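Local coordinates for protein exodeoxyribonuclease (Neisseria meningitidis, PDB 2JC5) that probably cleaves DNA at abasic sites as a metal-dependent AP endonuclease of the ExoA family that serves in DNA repair, at residues Met1-Ala7 with Pro249-Asp255. Sequence-based numbering, arbitrary orientation.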
ATOM      1  N   MET A   1     -17.150   5.574 -10.962  1.00 22.64           N
ATOM      2  CA  MET A   1     -16.226   6.119  -9.918  0.50 20.97           C
ATOM      3  C   MET A   1     -14.794   5.719 -10.263  1.00 20.17           C
ATOM      4  O   MET A   1     -14.578   4.738 -10.976  1.00 22.85           O
ATOM      5  CB  MET A   1     -16.566   5.560  -8.526  0.50 21.37           C
ATOM      6  CG  MET A   1     -18.010   5.750  -8.042  0.50 21.66           C
ATOM      7  SD  MET A   1     -18.335   7.408  -7.414  0.50 21.49           S
ATOM      8  CE  MET A   1     -18.618   8.272  -8.958  0.50 22.90           C
ATOM      9  N   LEU A   2     -13.823   6.473  -9.750  1.00 14.51           N
ATOM     10  CA  LEU A   2     -12.412   6.074  -9.824  1.00 12.54           C
ATOM     11  C   LEU A   2     -12.164   5.021  -8.752  1.00 10.64           C
ATOM     12  O   LEU A   2     -12.318   5.306  -7.564  1.00 10.36           O
ATOM     13  CB  LEU A   2     -11.500   7.257  -9.541  1.00 12.64           C
ATOM     14  CG  LEU A   2      -9.992   6.998  -9.419  1.00 13.77           C
ATOM     15  CD1 LEU A   2      -9.473   6.688 -10.792  1.00 16.92           C
ATOM     16  CD2 LEU A   2      -9.268   8.189  -8.778  1.00 14.30           C
ATOM     17  N   LYS A   3     -11.780   3.818  -9.167  1.00  7.93           N
ATOM     18  CA  LYS A   3     -11.558   2.721  -8.239  1.00  8.09           C
ATOM     19  C   LYS A   3     -10.060   2.465  -8.167  1.00  5.99           C
ATOM     20  O   LYS A   3      -9.415   2.185  -9.178  1.00  7.48           O
ATOM     21  CB  LYS A   3     -12.322   1.483  -8.724  1.00  9.88           C
ATOM     22  CG  LYS A   3     -12.203   0.274  -7.844  1.00 12.75           C
ATOM     23  CD  LYS A   3     -12.949  -0.938  -8.388  1.00 14.33           C
ATOM     24  CE  LYS A   3     -14.432  -0.726  -8.358  1.00 18.81           C
ATOM     25  NZ  LYS A   3     -15.111  -1.929  -7.827  1.00 22.80           N
ATOM     26  N   ILE A   4      -9.511   2.608  -6.959  1.00  6.94           N
ATOM     27  CA  ILE A   4      -8.095   2.393  -6.711  1.00  5.88           C
ATOM     28  C   ILE A   4      -7.935   1.207  -5.773  1.00  5.84           C
ATOM     29  O   ILE A   4      -8.600   1.157  -4.748  1.00  6.57           O
ATOM     30  CB  ILE A   4      -7.402   3.614  -6.087  1.00  6.54           C
ATOM     31  CG1 ILE A   4      -7.538   4.842  -6.991  1.00  7.71           C
ATOM     32  CG2 ILE A   4      -5.936   3.289  -5.857  1.00  6.38           C
ATOM     33  CD1 ILE A   4      -6.954   6.134  -6.448  1.00  8.99           C
ATOM     34  N   ILE A   5      -7.095   0.241  -6.154  1.00  5.52           N
ATOM     35  CA  ILE A   5      -6.869  -0.967  -5.366  1.00  5.63           C
ATOM     36  C   ILE A   5      -5.434  -0.980  -4.915  1.00  5.72           C
ATOM     37  O   ILE A   5      -4.545  -0.723  -5.730  1.00  7.23           O
ATOM     38  CB  ILE A   5      -7.187  -2.241  -6.165  1.00  6.73           C
ATOM     39  CG1 ILE A   5      -8.669  -2.200  -6.585  1.00  7.97           C
ATOM     40  CG2 ILE A   5      -6.840  -3.496  -5.356  1.00  7.61           C
ATOM     41  CD1 ILE A   5      -9.198  -3.490  -7.202  1.00  8.97           C
ATOM     42  N   SER A   6      -5.215  -1.262  -3.626  1.00  6.41           N
ATOM     43  CA  SER A   6      -3.876  -1.448  -3.084  1.00  6.82           C
ATOM     44  C   SER A   6      -3.747  -2.907  -2.667  1.00  6.26           C
ATOM     45  O   SER A   6      -4.573  -3.399  -1.917  1.00  5.61           O
ATOM     46  CB  SER A   6      -3.648  -0.536  -1.887  1.00  7.62           C
ATOM     47  OG  SER A   6      -2.296  -0.576  -1.454  1.00  8.65           O
ATOM     48  N   ALA A   7      -2.713  -3.584  -3.147  1.00  5.83           N
ATOM     49  CA  ALA A   7      -2.530  -4.992  -2.822  1.00  5.50           C
ATOM     50  C   ALA A   7      -1.066  -5.336  -2.666  1.00  6.12           C
ATOM     51  O   ALA A   7      -0.274  -5.200  -3.604  1.00  5.80           O
ATOM     52  CB  ALA A   7      -3.179  -5.882  -3.887  1.00  7.03           C
ATOM     53  N   PRO A 249      -6.630  -7.409  -0.939  1.00  4.83           N
ATOM     54  CA  PRO A 249      -6.701  -6.100  -1.597  1.00  5.82           C
ATOM     55  C   PRO A 249      -7.626  -5.129  -0.898  1.00  5.24           C
ATOM     56  O   PRO A 249      -8.711  -5.509  -0.462  1.00  7.44           O
ATOM     57  CB  PRO A 249      -7.235  -6.435  -2.994  1.00  6.63           C
ATOM     58  CG  PRO A 249      -6.838  -7.836  -3.199  1.00  6.32           C
ATOM     59  CD  PRO A 249      -7.010  -8.489  -1.853  1.00  6.16           C
ATOM     60  N   LEU A 250      -7.178  -3.883  -0.799  1.00  5.48           N
ATOM     61  CA  LEU A 250      -7.943  -2.780  -0.245  1.00  6.43           C
ATOM     62  C   LEU A 250      -8.445  -1.917  -1.387  1.00  5.58           C
ATOM     63  O   LEU A 250      -7.658  -1.352  -2.130  1.00  5.48           O
ATOM     64  CB  LEU A 250      -7.063  -1.967   0.708  1.00  7.40           C
ATOM     65  CG  LEU A 250      -7.630  -0.662   1.257  1.00  6.20           C
ATOM     66  CD1 LEU A 250      -8.900  -0.907   2.102  1.00  8.88           C
ATOM     67  CD2 LEU A 250      -6.548   0.078   2.022  1.00  8.10           C
ATOM     68  N   VAL A 251      -9.772  -1.868  -1.545  1.00  5.38           N
ATOM     69  CA  VAL A 251     -10.393  -1.204  -2.676  1.00  6.58           C
ATOM     70  C   VAL A 251     -11.140   0.022  -2.196  1.00  7.22           C
ATOM     71  O   VAL A 251     -11.960  -0.075  -1.286  1.00  7.86           O
ATOM     72  CB  VAL A 251     -11.399  -2.155  -3.350  1.00  6.15           C
ATOM     73  CG1 VAL A 251     -12.037  -1.485  -4.596  1.00  8.57           C
ATOM     74  CG2 VAL A 251     -10.754  -3.513  -3.679  1.00  8.49           C
ATOM     75  N   VAL A 252     -10.896   1.169  -2.818  1.00  7.15           N
ATOM     76  CA  VAL A 252     -11.631   2.406  -2.469  1.00  7.06           C
ATOM     77  C   VAL A 252     -12.156   3.024  -3.750  1.00  6.39           C
ATOM     78  O   VAL A 252     -11.442   3.057  -4.755  1.00  6.64           O
ATOM     79  CB  VAL A 252     -10.772   3.424  -1.704  1.00  8.12           C
ATOM     80  CG1 VAL A 252     -11.614   4.635  -1.266  1.00  8.39           C
ATOM     81  CG2 VAL A 252     -10.125   2.763  -0.474  1.00  8.59           C
ATOM     82  N   GLU A 253     -13.404   3.499  -3.699  1.00  7.30           N
ATOM     83  CA  GLU A 253     -14.051   4.165  -4.822  1.00  8.57           C
ATOM     84  C   GLU A 253     -14.199   5.640  -4.510  1.00  8.14           C
ATOM     85  O   GLU A 253     -14.749   5.988  -3.467  1.00  7.76           O
ATOM     86  CB  GLU A 253     -15.423   3.526  -5.077  1.00 10.33           C
ATOM     87  CG  GLU A 253     -15.284   2.109  -5.573  1.00 14.21           C
ATOM     88  CD  GLU A 253     -16.594   1.405  -5.781  0.50 14.54           C
ATOM     89  OE1 GLU A 253     -17.413   1.903  -6.585  0.50 18.30           O
ATOM     90  OE2 GLU A 253     -16.784   0.336  -5.157  0.50 18.67           O
ATOM     91  N   TYR A 254     -13.712   6.488  -5.421  1.00  7.44           N
ATOM     92  CA  TYR A 254     -13.744   7.934  -5.269  1.00  7.69           C
ATOM     93  C   TYR A 254     -14.592   8.560  -6.370  1.00  8.12           C
ATOM     94  O   TYR A 254     -14.493   8.190  -7.527  1.00  8.78           O
ATOM     95  CB  TYR A 254     -12.326   8.507  -5.378  1.00  7.22           C
ATOM     96  CG  TYR A 254     -11.356   7.966  -4.350  1.00  7.09           C
ATOM     97  CD1 TYR A 254     -10.612   6.818  -4.610  1.00  7.52           C
ATOM     98  CD2 TYR A 254     -11.153   8.623  -3.141  1.00  6.71           C
ATOM     99  CE1 TYR A 254      -9.724   6.317  -3.673  1.00  7.15           C
ATOM    100  CE2 TYR A 254     -10.268   8.139  -2.206  1.00  7.80           C
ATOM    101  CZ  TYR A 254      -9.558   6.985  -2.466  1.00  6.98           C
ATOM    102  OH  TYR A 254      -8.679   6.485  -1.537  1.00  7.06           O
ATOM    103  N   ASP A 255     -15.433   9.517  -5.996  1.00  7.54           N
ATOM    104  CA  ASP A 255     -16.200  10.286  -6.979  1.00  9.09           C
ATOM    105  C   ASP A 255     -15.292  11.376  -7.521  1.00  9.67           C
ATOM    106  O   ASP A 255     -15.352  12.520  -7.081  1.00  9.92           O
ATOM    107  CB  ASP A 255     -17.436  10.872  -6.321  1.00  9.15           C
ATOM    108  CG  ASP A 255     -18.284  11.656  -7.273  1.00 10.61           C
ATOM    109  OD1 ASP A 255     -18.055  11.524  -8.486  1.00 12.74           O
ATOM    110  OD2 ASP A 255     -19.181  12.391  -6.798  1.00 10.62           O
TER
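Ile5 and Val251 stand side by side on one face of an antiparallel strand pair, CG1 of Ile5 lying 3.8 Å from CG2 of Val251. A chi1 of -60° sets CG1 of Ile5 beside its backbone N and leaves CG2 anti to that N, alongside the Pro249 ring and 3.8 Å from Pro249 CB. The other methyl of Val251, CG1, presses on the aliphatic stem of Lys3, 3.7 Å from Lys3 CG. Beyond it Lys3 bends at its third torsion and runs alongside Glu253; in the conformer given, a long and doubtful salt bridge (3.9 Å) links Lys3 NZ to Glu253 OE2. Strands 2-8 and 250-254 bring the N- and C-terminal parts of the chain together inside a six-stranded sheet, between 31-35 and 233-238, one of the two sheets of the DNase I-like sandwich; Tyr23 of helix 20-26 packs against Pro249, Ile5 and Val251. On the face toward the second sheet, CD1 of Ile4 meets the Tyr254 ring obliquely, 3.9 Å from CE1, and both side chains touch Val145. Val252 CG1 sits over one face of the ring, toward its rim, while the Tyr254 hydroxyl hydrogen-bonds Gln223. Six backbone hydrogen bonds close the seam, that from Val252 N to Ile4 O nearly straight (171°).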